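PDB 5WZJ: pumilio homolog 23 from Arabidopsis thaliana, which binds a specific sequence of 18S rRNA through pumilio repeats packed into a curved superhelix and probably regulates translation and mRNA stability. Local coordinates for residues A[48-60]-A[83-95]. Numbering follows the deposited sequence.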
# COMPACT_ATOMS: atom_id res chain seq x y z
N LEU A 48 0.88 0.98 -38.48
CA LEU A 48 0.53 -0.33 -37.94
C LEU A 48 0.26 -1.34 -39.05
O LEU A 48 0.61 -2.52 -38.92
CB LEU A 48 -0.68 -0.22 -37.01
CG LEU A 48 -0.40 0.43 -35.65
CD1 LEU A 48 -1.68 0.55 -34.82
CD2 LEU A 48 0.66 -0.37 -34.89
N GLU A 49 -0.31 -0.89 -40.17
CA GLU A 49 -0.55 -1.80 -41.28
C GLU A 49 0.74 -2.41 -41.80
O GLU A 49 0.75 -3.55 -42.26
CB GLU A 49 -1.29 -1.08 -42.42
CG GLU A 49 -2.76 -0.83 -42.14
CD GLU A 49 -3.46 -0.09 -43.27
OE1 GLU A 49 -3.01 -0.20 -44.44
OE2 GLU A 49 -4.46 0.60 -42.99
N GLU A 50 1.85 -1.68 -41.69
CA GLU A 50 3.13 -2.21 -42.15
C GLU A 50 3.68 -3.30 -41.24
O GLU A 50 4.72 -3.88 -41.57
CB GLU A 50 4.15 -1.08 -42.28
CG GLU A 50 3.75 -0.06 -43.31
CD GLU A 50 3.52 -0.69 -44.68
OE1 GLU A 50 4.37 -1.51 -45.11
OE2 GLU A 50 2.49 -0.37 -45.32
N THR A 51 3.03 -3.60 -40.12
CA THR A 51 3.45 -4.73 -39.30
C THR A 51 2.73 -6.02 -39.65
O THR A 51 3.07 -7.06 -39.08
CB THR A 51 3.23 -4.43 -37.80
OG1 THR A 51 1.82 -4.34 -37.53
CG2 THR A 51 3.90 -3.12 -37.40
N ARG A 52 1.76 -6.00 -40.56
CA ARG A 52 0.95 -7.19 -40.81
C ARG A 52 1.84 -8.33 -41.32
O ARG A 52 2.71 -8.13 -42.16
CB ARG A 52 -0.17 -6.88 -41.80
N GLY A 53 1.63 -9.53 -40.77
CA GLY A 53 2.44 -10.68 -41.12
C GLY A 53 3.81 -10.74 -40.48
O GLY A 53 4.55 -11.70 -40.73
N ARG A 54 4.19 -9.75 -39.67
CA ARG A 54 5.48 -9.80 -39.00
C ARG A 54 5.40 -9.09 -37.66
O ARG A 54 6.36 -8.46 -37.21
CB ARG A 54 6.58 -9.21 -39.86
CG ARG A 54 6.13 -8.03 -40.63
CD ARG A 54 7.17 -7.66 -41.64
NE ARG A 54 7.03 -6.26 -42.02
CZ ARG A 54 7.99 -5.56 -42.61
NH1 ARG A 54 9.15 -6.12 -42.88
NH2 ARG A 54 7.77 -4.28 -42.92
N GLU A 55 4.23 -9.19 -37.02
CA GLU A 55 4.03 -8.58 -35.71
C GLU A 55 5.09 -9.03 -34.71
O GLU A 55 5.63 -8.21 -33.95
CB GLU A 55 2.63 -8.91 -35.21
CG GLU A 55 1.51 -8.24 -36.02
CD GLU A 55 1.09 -9.05 -37.25
OE1 GLU A 55 1.76 -10.05 -37.61
OE2 GLU A 55 0.09 -8.65 -37.87
N TYR A 56 5.42 -10.33 -34.69
CA TYR A 56 6.38 -10.81 -33.70
C TYR A 56 7.76 -10.21 -33.93
O TYR A 56 8.41 -9.75 -32.99
CB TYR A 56 6.46 -12.34 -33.71
CG TYR A 56 7.59 -12.84 -32.81
CD1 TYR A 56 7.43 -12.91 -31.44
CD2 TYR A 56 8.83 -13.20 -33.35
CE1 TYR A 56 8.46 -13.34 -30.61
CE2 TYR A 56 9.87 -13.63 -32.52
CZ TYR A 56 9.67 -13.70 -31.16
OH TYR A 56 10.68 -14.11 -30.33
N GLU A 57 8.22 -10.23 -35.19
CA GLU A 57 9.55 -9.75 -35.51
C GLU A 57 9.68 -8.27 -35.18
O GLU A 57 10.70 -7.83 -34.63
CB GLU A 57 9.85 -9.99 -37.00
CG GLU A 57 9.97 -11.45 -37.42
CD GLU A 57 8.67 -12.23 -37.33
OE1 GLU A 57 7.58 -11.63 -37.40
OE2 GLU A 57 8.74 -13.47 -37.17
N ILE A 58 8.66 -7.48 -35.50
CA ILE A 58 8.77 -6.05 -35.25
C ILE A 58 8.63 -5.73 -33.77
O ILE A 58 9.39 -4.91 -33.22
CB ILE A 58 7.76 -5.29 -36.12
CG1 ILE A 58 8.16 -5.43 -37.59
CG2 ILE A 58 7.70 -3.80 -35.69
CD1 ILE A 58 7.07 -5.17 -38.56
N ALA A 59 7.68 -6.38 -33.08
CA ALA A 59 7.44 -6.06 -31.68
C ALA A 59 8.58 -6.49 -30.78
O ALA A 59 8.75 -5.94 -29.68
CB ALA A 59 6.14 -6.71 -31.21
N THR A 60 9.33 -7.51 -31.17
CA THR A 60 10.45 -7.96 -30.36
C THR A 60 11.78 -7.37 -30.81
O THR A 60 12.82 -7.72 -30.23
CB THR A 60 10.53 -9.49 -30.35
OG1 THR A 60 10.76 -9.95 -31.69
CG2 THR A 60 9.21 -10.10 -29.81
N PHE A 83 -4.71 -4.36 -35.05
CA PHE A 83 -3.38 -4.85 -34.71
C PHE A 83 -3.46 -6.00 -33.72
O PHE A 83 -2.79 -7.02 -33.88
CB PHE A 83 -2.51 -3.73 -34.12
CG PHE A 83 -1.21 -4.24 -33.58
CD1 PHE A 83 -0.13 -4.42 -34.42
CD2 PHE A 83 -1.09 -4.62 -32.24
CE1 PHE A 83 1.06 -4.92 -33.94
CE2 PHE A 83 0.10 -5.12 -31.76
CZ PHE A 83 1.18 -5.27 -32.61
N ILE A 84 -4.28 -5.84 -32.69
CA ILE A 84 -4.45 -6.89 -31.69
C ILE A 84 -4.99 -8.16 -32.33
O ILE A 84 -4.52 -9.27 -32.05
CB ILE A 84 -5.36 -6.39 -30.56
CG1 ILE A 84 -4.66 -5.27 -29.77
CG2 ILE A 84 -5.81 -7.55 -29.68
CD1 ILE A 84 -5.54 -4.62 -28.68
N ARG A 85 -6.00 -8.02 -33.20
CA ARG A 85 -6.58 -9.18 -33.86
C ARG A 85 -5.56 -9.87 -34.74
O ARG A 85 -5.46 -11.11 -34.73
CB ARG A 85 -7.80 -8.76 -34.68
CG ARG A 85 -8.34 -9.87 -35.59
CD ARG A 85 -9.70 -9.51 -36.22
NE ARG A 85 -9.60 -8.39 -37.16
CZ ARG A 85 -9.96 -7.14 -36.87
NH1 ARG A 85 -10.45 -6.83 -35.67
NH2 ARG A 85 -9.84 -6.19 -37.80
N ASN A 86 -4.77 -9.10 -35.50
CA ASN A 86 -3.79 -9.70 -36.40
C ASN A 86 -2.60 -10.28 -35.67
O ASN A 86 -1.91 -11.14 -36.21
CB ASN A 86 -3.30 -8.66 -37.42
CG ASN A 86 -4.36 -8.32 -38.48
OD1 ASN A 86 -4.71 -7.15 -38.69
ND2 ASN A 86 -4.87 -9.34 -39.15
N SER A 87 -2.31 -9.82 -34.45
CA SER A 87 -1.16 -10.34 -33.72
C SER A 87 -1.54 -11.38 -32.67
O SER A 87 -0.66 -11.86 -31.95
CB SER A 87 -0.41 -9.18 -33.06
OG SER A 87 -1.18 -8.64 -32.01
N ALA A 88 -2.83 -11.74 -32.57
CA ALA A 88 -3.27 -12.56 -31.44
C ALA A 88 -2.55 -13.90 -31.40
O ALA A 88 -2.18 -14.38 -30.32
CB ALA A 88 -4.78 -12.77 -31.49
N SER A 89 -2.30 -14.51 -32.56
CA SER A 89 -1.70 -15.84 -32.55
C SER A 89 -0.25 -15.82 -32.08
O SER A 89 0.29 -16.87 -31.72
CB SER A 89 -1.80 -16.47 -33.95
OG SER A 89 -1.03 -15.74 -34.89
N VAL A 90 0.40 -14.65 -32.07
CA VAL A 90 1.76 -14.54 -31.56
C VAL A 90 1.81 -13.69 -30.30
O VAL A 90 2.91 -13.41 -29.80
CB VAL A 90 2.72 -14.01 -32.63
CG1 VAL A 90 2.76 -14.98 -33.82
CG2 VAL A 90 2.31 -12.62 -33.09
N PHE A 91 0.66 -13.28 -29.77
CA PHE A 91 0.66 -12.43 -28.58
C PHE A 91 1.41 -13.04 -27.40
O PHE A 91 2.19 -12.31 -26.76
CB PHE A 91 -0.79 -12.08 -28.21
CG PHE A 91 -0.90 -11.08 -27.09
CD1 PHE A 91 -0.90 -11.50 -25.76
CD2 PHE A 91 -1.02 -9.73 -27.36
CE1 PHE A 91 -1.00 -10.58 -24.73
CE2 PHE A 91 -1.13 -8.81 -26.34
CZ PHE A 91 -1.13 -9.23 -25.03
N PRO A 92 1.26 -14.34 -27.07
CA PRO A 92 2.04 -14.89 -25.94
C PRO A 92 3.54 -14.79 -26.14
O PRO A 92 4.26 -14.47 -25.19
CB PRO A 92 1.57 -16.35 -25.86
CG PRO A 92 0.20 -16.32 -26.44
CD PRO A 92 0.29 -15.33 -27.58
N ALA A 93 4.04 -15.06 -27.36
CA ALA A 93 5.47 -14.90 -27.62
C ALA A 93 5.89 -13.44 -27.55
O ALA A 93 6.97 -13.12 -27.03
CB ALA A 93 5.81 -15.49 -28.99
N ILE A 94 5.07 -12.52 -28.06
CA ILE A 94 5.38 -11.10 -27.90
C ILE A 94 5.43 -10.75 -26.42
O ILE A 94 6.40 -10.14 -25.93
CB ILE A 94 4.35 -10.23 -28.65
CG1 ILE A 94 4.56 -10.34 -30.17
CG2 ILE A 94 4.48 -8.75 -28.19
CD1 ILE A 94 3.49 -9.61 -30.99
N ALA A 95 4.41 -11.16 -25.67
CA ALA A 95 4.28 -10.79 -24.27
C ALA A 95 5.40 -11.36 -23.40
O ALA A 95 5.70 -10.79 -22.35
CB ALA A 95 2.92 -11.26 -23.74
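The carbonyl oxygen of L48 is gripped twice by T51: its hydroxyl OG1 reaches L48 O at 2.6 Å, in the carbonyl plane, and its backbone N adds a second bond. With chi1 at 67°, OG1 also meets the edge of the F83 ring, 3.7 Å from F83 CD1. The L48 side chain crosses that of F83 at about a right angle, its CD2 coming nearest CD1, while E55 CG packs obliquely against F83 CE1 at 3.9 Å. F83 O is likewise held by the OG and N of S87, from opposite faces of its plane, and S87 CB lies over one face of the F83 ring, toward its rim, and 3.7 Å from E55 CG. The bend of E55 at chi2 (86°) leaves CG on the ring and takes the carboxylate to the N86 backbone and CB, where OE2 stands 3.4 Å from N86 CB and takes a weak bond from G53 N. Replacing E55 by alanine removes CG and the carboxylate, and would probably leave a gap beside F83 and S87 and G53 N without this weak partner. Farther along, helices 55-59 and 91-95 run nearly parallel, 11° apart; Y56 CE1 touches A93 CB at 3.8 Å, and I94 CD1 meets A59 CB. From helix 64-74, L68 packs on L48 and A59, and L72 on F83. E55, Y56 and A59 thus join pumilio repeat 1 to N86, S87, A93 and I94 of repeat 2 by mainly apolar contacts; no hydrogen bond links the two segments, so side-chain fit holds them together while the polar bonds stay within each.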